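Local coordinates for alginate lyase A1-II' (Sphingomonas sp. A1, PDB 2CWS), which probably cleaves the polysaccharide alginate as a family-7 lyase, this chain being the lyase domain of a longer protein, at residues V81-Q86 against I166-G171; A109-I114 against P122-A127; I114-T119 against N195-F200. All blocks are in the same frame, centred on the assembly; numbering follows the deposited sequence.

Contact 1 of 3, residues V81-Q86 against I166-G171; sequences VNWGWQ and IRVTDG
The carbonyl oxygen W85 O is met by several groups of the segment I166-G171 at once: G171 N gives it a weak, bent hydrogen bond of 2.9 Å (N-H...O 123°), D170 CA comes within 3.2 Å, and V168 CG1 approaches to 3.8 Å. The site lies in the family's jelly-roll beta sandwich, where the loop leading into strand 88-99 reaches the end of the neighbouring strand 162-169. D170 and G171 both have positive phi and fit a type I' turn into strand 172-177. Glycine suits its second position, because a CB there would lie only 3.1 Å from W85 CE3. W85 turns CG between its own N and carbonyl carbon (chi1 68°), which brings the benzo edge of the indole up to the turn: CE3 lies 3.6 Å from G171 N, close to the ring plane. Q86 CG lies over the centre of one indole face, while the ring also touches V187 and K194. Were W85 replaced by an alanine, a gap would probably open beside the turn and leave CG of Q86 without the indole face beneath it. Deeper in, V168 crosses W83 obliquely, its CB 4.0 Å from CZ3. The compact, beta-branched valine fits a strand position beside a large indole, whose NE1 is hydrogen-bonded to E72 and whose ring stacks on H89. On the solvent side D170 OD2 comes 3.6 Å from Q86 CA and accepts a hydrogen bond from G87 N, tying the turn to the loop. Along the strand's outward side, R167 NH1 donates in its guanidinium plane to T169 OG1 at 2.8 Å, and that hydroxyl is also hydrogen-bonded to T88 OG1.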
loop_
_atom_site.group_PDB
_atom_site.type_symbol
_atom_site.label_atom_id
_atom_site.label_comp_id
_atom_site.label_asym_id
_atom_site.label_seq_id
_atom_site.Cartn_x
_atom_site.Cartn_y
_atom_site.Cartn_z
ATOM N N VAL A 81 6.749 3.410 15.533
ATOM C CA VAL A 81 5.854 4.529 15.791
ATOM C C VAL A 81 4.769 4.580 14.721
ATOM O O VAL A 81 5.055 4.828 13.553
ATOM C CB VAL A 81 6.621 5.851 15.818
ATOM C CG1 VAL A 81 5.674 7.029 16.099
ATOM C CG2 VAL A 81 7.742 5.832 16.881
ATOM N N ASN A 82 3.531 4.283 15.106
ATOM C CA ASN A 82 2.439 4.115 14.135
ATOM C C ASN A 82 1.182 4.735 14.740
ATOM O O ASN A 82 1.222 5.196 15.881
ATOM C CB ASN A 82 2.245 2.609 13.790
ATOM C CG ASN A 82 3.517 2.064 13.175
ATOM O OD1 ASN A 82 4.300 1.317 13.881
ATOM N ND2 ASN A 82 3.845 2.474 11.990
ATOM N N TRP A 83 0.085 4.785 13.969
ATOM C CA TRP A 83 -1.105 5.530 14.392
ATOM C C TRP A 83 -2.239 4.603 14.780
ATOM O O TRP A 83 -2.223 3.400 14.537
ATOM C CB TRP A 83 -1.492 6.547 13.328
ATOM C CG TRP A 83 -1.567 6.070 11.916
ATOM C CD1 TRP A 83 -0.556 6.117 10.974
ATOM C CD2 TRP A 83 -2.698 5.470 11.244
ATOM N NE1 TRP A 83 -0.997 5.630 9.760
ATOM C CE2 TRP A 83 -2.308 5.214 9.915
ATOM C CE3 TRP A 83 -4.017 5.157 11.658
ATOM C CZ2 TRP A 83 -3.178 4.642 8.988
ATOM C CZ3 TRP A 83 -4.866 4.588 10.718
ATOM C CH2 TRP A 83 -4.454 4.329 9.409
ATOM N N GLY A 84 -3.244 5.189 15.453
ATOM C CA GLY A 84 -4.307 4.419 16.053
ATOM C C GLY A 84 -5.678 4.625 15.431
ATOM O O GLY A 84 -5.872 5.391 14.489
ATOM N N TRP A 85 -6.638 3.897 16.031
ATOM C CA TRP A 85 -7.978 3.873 15.442
ATOM C C TRP A 85 -8.734 5.194 15.625
ATOM O O TRP A 85 -9.668 5.439 14.841
ATOM C CB TRP A 85 -8.789 2.723 16.038
ATOM C CG TRP A 85 -9.158 2.868 17.504
ATOM C CD1 TRP A 85 -8.389 2.610 18.591
ATOM C CD2 TRP A 85 -10.448 3.319 17.974
ATOM N NE1 TRP A 85 -9.134 2.896 19.736
ATOM C CE2 TRP A 85 -10.402 3.325 19.374
ATOM C CE3 TRP A 85 -11.642 3.748 17.350
ATOM C CZ2 TRP A 85 -11.506 3.720 20.148
ATOM C CZ3 TRP A 85 -12.739 4.132 18.079
ATOM C CH2 TRP A 85 -12.663 4.117 19.469
ATOM N N GLN A 86 -8.396 5.961 16.644
ATOM C CA GLN A 86 -9.120 7.206 16.901
ATOM C C GLN A 86 -8.542 8.353 16.103
ATOM O O GLN A 86 -7.328 8.336 15.806
ATOM C CB GLN A 86 -9.029 7.546 18.388
ATOM C CG GLN A 86 -9.480 6.453 19.286
ATOM C CD GLN A 86 -9.028 6.650 20.738
ATOM O OE1 GLN A 86 -9.984 7.023 21.453
ATOM N NE2 GLN A 86 -7.761 6.398 21.114
ATOM N N ILE A 166 -7.957 6.469 1.056
ATOM C CA ILE A 166 -8.241 5.494 2.118
ATOM C C ILE A 166 -8.175 6.260 3.435
ATOM O O ILE A 166 -7.133 6.872 3.714
ATOM C CB ILE A 166 -7.286 4.295 2.162
ATOM C CG1 ILE A 166 -7.137 3.680 0.768
ATOM C CG2 ILE A 166 -7.774 3.303 3.181
ATOM C CD1 ILE A 166 -6.134 2.501 0.753
ATOM N N ARG A 167 -9.270 6.275 4.171
ATOM C CA ARG A 167 -9.365 7.060 5.425
ATOM C C ARG A 167 -9.840 6.185 6.536
ATOM O O ARG A 167 -10.797 5.433 6.364
ATOM C CB ARG A 167 -10.352 8.250 5.216
ATOM C CG ARG A 167 -10.666 8.986 6.509
ATOM C CD ARG A 167 -11.452 10.262 6.203
ATOM N NE ARG A 167 -12.788 10.082 5.612
ATOM C CZ ARG A 167 -13.930 10.103 6.291
ATOM N NH1 ARG A 167 -13.970 10.212 7.625
ATOM N NH2 ARG A 167 -15.076 9.980 5.628
ATOM N N VAL A 168 -9.224 6.334 7.699
ATOM C CA VAL A 168 -9.792 5.818 8.925
ATOM C C VAL A 168 -10.229 7.015 9.766
ATOM O O VAL A 168 -9.401 7.903 10.018
ATOM C CB VAL A 168 -8.761 4.973 9.739
ATOM C CG1 VAL A 168 -9.247 4.701 11.158
ATOM C CG2 VAL A 168 -8.467 3.668 9.000
ATOM N N THR A 169 -11.463 7.019 10.216
ATOM C CA THR A 169 -11.909 7.967 11.231
ATOM C C THR A 169 -12.576 7.172 12.321
ATOM O O THR A 169 -13.606 6.506 12.077
ATOM C CB THR A 169 -12.859 9.040 10.670
ATOM O OG1 THR A 169 -12.119 9.855 9.750
ATOM C CG2 THR A 169 -13.391 9.937 11.808
ATOM N N ASP A 170 -12.032 7.190 13.515
ATOM C CA ASP A 170 -12.668 6.569 14.687
ATOM C C ASP A 170 -13.109 5.138 14.410
ATOM O O ASP A 170 -14.243 4.707 14.691
ATOM C CB ASP A 170 -13.814 7.466 15.181
ATOM C CG ASP A 170 -13.327 8.819 15.662
ATOM O OD1 ASP A 170 -14.100 9.800 15.529
ATOM O OD2 ASP A 170 -12.167 8.878 16.149
ATOM N N GLY A 171 -12.160 4.358 13.820
ATOM C CA GLY A 171 -12.438 2.914 13.695
ATOM C C GLY A 171 -13.322 2.519 12.521
ATOM O O GLY A 171 -13.691 1.322 12.461
#

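Contact 2 of 3, residues A109-I114 against P122-A127; sequences AQIHGI and PPLVKA. With SO4 (sulfate ion), chain B.
A beta hairpin of strands 106-114 and 120-130 carries this contact, and a classic beta bulge interrupts it: L124 and V125 both stand opposite I111. I111 O accepts from each, at 2.8 Å from L124 N and 3.0 Å from V125 N. Beyond the bulge the register has shifted by one residue, so H112 pairs with P123; as the partner in a non-hydrogen-bonded pair, proline sacrifices no N-H there. G113 N then reaches P122 O at 2.9 Å, and glycine suits the spot because a CB would collide with that oxygen. On the face turned to the opposing sheet, I111, in the conformer described, lays CG2 beside L124 CD2 and crosses V125 with CD1, which is 4.0 Å from V125 CG2. Q110 and H112 occupy the other face and, with I111, match the QIH signature of family 7. Two bonds fix the imidazole: ND1 donates to G113 O at 2.7 Å, in the ring plane, and NE2 donates almost straight (177°) to sulfate O2 at 2.6 Å. P123 N lies over one ring face, with Y199 nearly parallel from the other side. Q110 NE2, hydrogen-bonded to E69, adds a weak bond to sulfate O1, and R67 and Y205 also hold the ion. Such a set of donors around a sulfate, probably from the crystallisation liquor, is consistent with a pocket that receives the substrate's carboxylate.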
loop_
_atom_site.group_PDB
_atom_site.type_symbol
_atom_site.label_atom_id
_atom_site.label_comp_id
_atom_site.label_asym_id
_atom_site.label_seq_id
_atom_site.Cartn_x
_atom_site.Cartn_y
_atom_site.Cartn_z
ATOM N N ALA A 109 -2.161 -0.403 -2.714
ATOM C CA ALA A 109 -2.164 0.393 -1.506
ATOM C C ALA A 109 -2.680 -0.456 -0.367
ATOM O O ALA A 109 -3.410 -1.442 -0.587
ATOM C CB ALA A 109 -3.043 1.644 -1.665
ATOM N N GLN A 110 -2.302 -0.082 0.847
ATOM C CA GLN A 110 -2.786 -0.800 2.042
ATOM C C GLN A 110 -2.929 0.162 3.206
ATOM O O GLN A 110 -2.274 1.206 3.287
ATOM C CB GLN A 110 -1.826 -1.929 2.528
ATOM C CG GLN A 110 -1.344 -2.840 1.420
ATOM C CD GLN A 110 -0.662 -4.055 1.992
ATOM O OE1 GLN A 110 -1.237 -4.738 2.865
ATOM N NE2 GLN A 110 0.534 -4.346 1.503
ATOM N N ILE A 111 -3.743 -0.282 4.175
ATOM C CA ILE A 111 -3.535 0.059 5.581
ATOM C C ILE A 111 -3.118 -1.259 6.232
ATOM O O ILE A 111 -3.887 -2.223 6.142
ATOM C CB ILE A 111 -4.775 0.636 6.291
ATOM C CG1 ILE A 111 -5.206 1.951 5.667
ATOM C CG2 ILE A 111 -4.452 0.791 7.779
ATOM C CD1 ILE A 111 -6.483 2.471 6.309
ATOM N N HIS A 112 -1.966 -1.269 6.901
ATOM C CA HIS A 112 -1.520 -2.483 7.530
ATOM C C HIS A 112 -1.551 -2.337 9.050
ATOM O O HIS A 112 -1.130 -1.278 9.590
ATOM C CB HIS A 112 -0.070 -2.754 7.060
ATOM C CG HIS A 112 0.258 -4.203 7.110
ATOM N ND1 HIS A 112 0.424 -4.938 8.266
ATOM C CD2 HIS A 112 0.418 -5.066 6.092
ATOM C CE1 HIS A 112 0.703 -6.196 7.948
ATOM N NE2 HIS A 112 0.716 -6.324 6.613
ATOM N N GLY A 113 -2.052 -3.373 9.740
ATOM C CA GLY A 113 -1.936 -3.392 11.169
ATOM C C GLY A 113 -0.537 -3.725 11.638
ATOM O O GLY A 113 0.268 -4.322 10.929
ATOM N N ILE A 114 -0.286 -3.367 12.906
ATOM C CA ILE A 114 1.007 -3.703 13.542
ATOM C C ILE A 114 0.740 -3.683 15.046
ATOM O O ILE A 114 -0.114 -2.919 15.534
ATOM C CB ILE A 114 2.100 -2.688 13.135
ATOM C CG1 ILE A 114 3.499 -3.109 13.667
ATOM C CG2 ILE A 114 1.740 -1.263 13.520
ATOM C CD1 ILE A 114 4.596 -2.293 12.995
ATOM N N PRO A 122 -2.229 -8.295 11.068
ATOM C CA PRO A 122 -2.774 -8.402 9.714
ATOM C C PRO A 122 -2.914 -7.082 8.988
ATOM O O PRO A 122 -3.057 -6.038 9.618
ATOM C CB PRO A 122 -4.190 -9.019 9.940
ATOM C CG PRO A 122 -4.040 -9.713 11.289
ATOM C CD PRO A 122 -3.176 -8.788 12.093
ATOM N N PRO A 123 -2.990 -7.213 7.675
ATOM C CA PRO A 123 -3.454 -6.024 6.897
ATOM C C PRO A 123 -4.876 -5.728 7.340
ATOM O O PRO A 123 -5.611 -6.633 7.704
ATOM C CB PRO A 123 -3.421 -6.465 5.457
ATOM C CG PRO A 123 -3.200 -7.931 5.473
ATOM C CD PRO A 123 -2.784 -8.395 6.838
ATOM N N LEU A 124 -5.211 -4.436 7.249
ATOM C CA LEU A 124 -6.606 -4.013 7.426
ATOM C C LEU A 124 -7.296 -3.709 6.094
ATOM O O LEU A 124 -8.377 -4.223 5.834
ATOM C CB LEU A 124 -6.661 -2.764 8.319
ATOM C CG LEU A 124 -8.094 -2.162 8.473
ATOM C CD1 LEU A 124 -9.006 -3.144 9.237
ATOM C CD2 LEU A 124 -8.019 -0.808 9.155
ATOM N N VAL A 125 -6.684 -2.875 5.257
ATOM C CA VAL A 125 -7.239 -2.551 3.933
ATOM C C VAL A 125 -6.221 -2.960 2.890
ATOM O O VAL A 125 -5.046 -2.600 3.020
ATOM C CB VAL A 125 -7.580 -1.062 3.786
ATOM C CG1 VAL A 125 -8.122 -0.785 2.376
ATOM C CG2 VAL A 125 -8.553 -0.612 4.892
ATOM N N LYS A 126 -6.668 -3.637 1.856
ATOM C CA LYS A 126 -5.852 -3.975 0.698
ATOM C C LYS A 126 -6.538 -3.526 -0.564
ATOM O O LYS A 126 -7.684 -3.936 -0.830
ATOM C CB LYS A 126 -5.609 -5.500 0.602
ATOM C CG LYS A 126 -4.971 -6.059 1.886
ATOM C CD LYS A 126 -5.125 -7.597 1.993
ATOM C CE LYS A 126 -6.594 -7.931 2.385
ATOM N NZ LYS A 126 -6.734 -9.419 2.515
ATOM N N ALA A 127 -5.884 -2.665 -1.350
ATOM C CA ALA A 127 -6.448 -2.176 -2.615
ATOM C C ALA A 127 -5.957 -3.101 -3.708
ATOM O O ALA A 127 -4.803 -3.006 -4.142
ATOM C CB ALA A 127 -6.054 -0.718 -2.816
HETATM S S SO4 B . 1.662 -8.346 3.872
HETATM O O1 SO4 B . 1.819 -6.849 3.393
HETATM O O2 SO4 B . 1.255 -8.434 5.257
HETATM O O3 SO4 B . 0.671 -9.002 3.103
HETATM O O4 SO4 B . 2.944 -9.027 3.731
#

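Contact 3 of 3, residues I114-T119 against N195-F200; sequences IMDDGT and NLKYYF
At the end of strand 106-114, in the beta sandwich, I114 pairs antiparallel with K197 of strand 197-202 before the chain enters a type I turn from M115 to G118. I114 N and K197 O, and K197 N and I114 O, are each bonded at 2.8 Å. CB of I114 lies at the edge of the ring of Y199, part of the family's YFKAG signature, 3.9 Å from CE1. With CG1 trans to the backbone N (chi1 -174°), the CG1-CD1 arm follows the same edge, CD1 also near CE1, while CG2 turns to the K197 carbonyl. The turn is closed by G118 N bonding M115 O at 2.9 Å, with glycine accepting the positive phi. D117 OD1 makes an Asx turn with T119 N and also takes a hydrogen bond of 2.7 Å from T119 OG1. A water bridges D116 N and N195 O. In the K197 conformer described, D116 OD1 stays 4.2 Å from NZ, beyond a salt bridge, while that amine bonds a glycerol and weakly N82 O. These opposite charges would therefore probably attract only diffusely, leaving mainly the backbone bonds, the water bridge and the I114-Y199 packing to join the segments.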
loop_
_atom_site.group_PDB
_atom_site.type_symbol
_atom_site.label_atom_id
_atom_site.label_comp_id
_atom_site.label_asym_id
_atom_site.label_seq_id
_atom_site.Cartn_x
_atom_site.Cartn_y
_atom_site.Cartn_z
ATOM N N ILE A 114 -0.286 -3.367 12.906
ATOM C CA ILE A 114 1.007 -3.703 13.542
ATOM C C ILE A 114 0.740 -3.683 15.046
ATOM O O ILE A 114 -0.114 -2.919 15.534
ATOM C CB ILE A 114 2.100 -2.688 13.135
ATOM C CG1 ILE A 114 3.499 -3.109 13.667
ATOM C CG2 ILE A 114 1.740 -1.263 13.520
ATOM C CD1 ILE A 114 4.596 -2.293 12.995
ATOM N N MET A 115 1.444 -4.533 15.771
ATOM C CA MET A 115 1.289 -4.470 17.255
ATOM C C MET A 115 1.959 -3.241 17.788
ATOM O O MET A 115 2.830 -2.647 17.173
ATOM C CB MET A 115 1.877 -5.712 17.910
ATOM C CG MET A 115 1.473 -7.050 17.349
ATOM S SD MET A 115 -0.315 -7.304 17.535
ATOM C CE MET A 115 -0.405 -7.477 19.310
ATOM N N ASP A 116 1.571 -2.879 19.031
ATOM C CA ASP A 116 2.226 -1.753 19.690
ATOM C C ASP A 116 3.741 -1.904 19.740
ATOM O O ASP A 116 4.463 -0.950 19.608
ATOM C CB ASP A 116 1.687 -1.661 21.106
ATOM C CG ASP A 116 1.639 -0.269 21.682
ATOM O OD1 ASP A 116 1.652 0.715 20.928
ATOM O OD2 ASP A 116 1.530 -0.185 22.926
ATOM N N ASP A 117 4.211 -3.126 19.933
ATOM C CA ASP A 117 5.657 -3.336 20.075
ATOM C C ASP A 117 6.324 -3.510 18.724
ATOM O O ASP A 117 7.515 -3.812 18.673
ATOM C CB ASP A 117 5.940 -4.564 20.950
ATOM C CG ASP A 117 5.549 -5.898 20.367
ATOM O OD1 ASP A 117 5.037 -5.938 19.227
ATOM O OD2 ASP A 117 5.769 -6.934 21.090
ATOM N N GLY A 118 5.585 -3.326 17.643
ATOM C CA GLY A 118 6.241 -3.417 16.355
ATOM C C GLY A 118 6.106 -4.733 15.653
ATOM O O GLY A 118 6.419 -4.840 14.465
ATOM N N THR A 119 5.597 -5.734 16.373
ATOM C CA THR A 119 5.495 -7.073 15.745
ATOM C C THR A 119 4.340 -7.095 14.782
ATOM O O THR A 119 3.378 -6.312 14.781
ATOM C CB THR A 119 5.450 -8.200 16.788
ATOM O OG1 THR A 119 4.316 -8.015 17.627
ATOM C CG2 THR A 119 6.701 -8.179 17.663
ATOM N N ASN A 195 -6.615 -2.804 19.697
ATOM C CA ASN A 195 -5.324 -3.243 20.275
ATOM C C ASN A 195 -4.223 -3.356 19.240
ATOM O O ASN A 195 -3.158 -3.915 19.540
ATOM C CB ASN A 195 -5.522 -4.619 20.935
ATOM C CG ASN A 195 -6.467 -4.506 22.145
ATOM O OD1 ASN A 195 -6.402 -3.509 22.870
ATOM N ND2 ASN A 195 -7.316 -5.517 22.301
ATOM N N LEU A 196 -4.458 -2.770 18.058
ATOM C CA LEU A 196 -3.442 -2.684 17.016
ATOM C C LEU A 196 -3.240 -1.220 16.671
ATOM O O LEU A 196 -4.110 -0.381 16.861
ATOM C CB LEU A 196 -3.869 -3.486 15.791
ATOM C CG LEU A 196 -4.024 -4.969 16.053
ATOM C CD1 LEU A 196 -4.501 -5.623 14.746
ATOM C CD2 LEU A 196 -2.722 -5.626 16.504
ATOM N N LYS A 197 -2.060 -0.948 16.088
ATOM C CA LYS A 197 -1.774 0.317 15.420
ATOM C C LYS A 197 -1.679 0.043 13.936
ATOM O O LYS A 197 -1.854 -1.099 13.472
ATOM C CB LYS A 197 -0.462 0.893 15.947
ATOM C CG LYS A 197 -0.475 0.939 17.487
ATOM C CD LYS A 197 -1.388 2.016 18.026
ATOM C CE LYS A 197 -0.891 3.420 17.811
ATOM N NZ LYS A 197 0.243 3.929 18.659
ATOM N N TYR A 198 -1.451 1.103 13.145
ATOM C CA TYR A 198 -1.616 1.046 11.693
ATOM C C TYR A 198 -0.610 1.923 10.996
ATOM O O TYR A 198 -0.120 2.926 11.552
ATOM C CB TYR A 198 -3.051 1.570 11.246
ATOM C CG TYR A 198 -4.129 0.799 11.997
ATOM C CD1 TYR A 198 -4.541 -0.448 11.490
ATOM C CD2 TYR A 198 -4.640 1.233 13.212
ATOM C CE1 TYR A 198 -5.495 -1.196 12.177
ATOM C CE2 TYR A 198 -5.548 0.485 13.922
ATOM C CZ TYR A 198 -5.977 -0.722 13.421
ATOM O OH TYR A 198 -6.884 -1.507 14.069
ATOM N N TYR A 199 -0.312 1.580 9.754
ATOM C CA TYR A 199 0.476 2.424 8.874
ATOM C C TYR A 199 -0.013 2.209 7.440
ATOM O O TYR A 199 -0.517 1.130 7.071
ATOM C CB TYR A 199 1.978 2.133 8.997
ATOM C CG TYR A 199 2.396 0.727 8.697
ATOM C CD1 TYR A 199 2.517 -0.198 9.736
ATOM C CD2 TYR A 199 2.664 0.273 7.419
ATOM C CE1 TYR A 199 2.898 -1.499 9.511
ATOM C CE2 TYR A 199 3.030 -1.017 7.162
ATOM C CZ TYR A 199 3.136 -1.933 8.208
ATOM O OH TYR A 199 3.521 -3.218 7.935
ATOM N N PHE A 200 0.131 3.258 6.629
ATOM C CA PHE A 200 -0.208 3.167 5.217
ATOM C C PHE A 200 0.910 2.507 4.424
ATOM O O PHE A 200 2.096 2.557 4.802
ATOM C CB PHE A 200 -0.477 4.553 4.643
ATOM C CG PHE A 200 -1.771 5.204 5.111
ATOM C CD1 PHE A 200 -1.791 6.356 5.870
ATOM C CD2 PHE A 200 -2.983 4.626 4.729
ATOM C CE1 PHE A 200 -2.980 6.943 6.234
ATOM C CE2 PHE A 200 -4.181 5.245 5.106
ATOM C CZ PHE A 200 -4.199 6.383 5.848
HETATM O O HOH W 1 -0.597 -4.410 20.117
#

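How the contacts relate
The three contacts lie about 11 Å from one another, centre to centre, on the two facing sheets of one sandwich. Contacts 2 and 3 share I114 and the sheet in which strands 106-114 and 197-202 are neighbours, H112 N probably bonding Y199 O at 2.8 Å. Contact 1 belongs partly to the other sheet: I166 and V168 pack on I111 across the core, while W83 O probably bonds Y198 N. Along the chain contact 2 is nested inside the loop closed by contact 1, whereas contact 3 alternates with both. Contacts 1 and 3 thus bring segments distant in sequence against the strand that carries Q110 and H112, whereas contact 2 is a local hairpin.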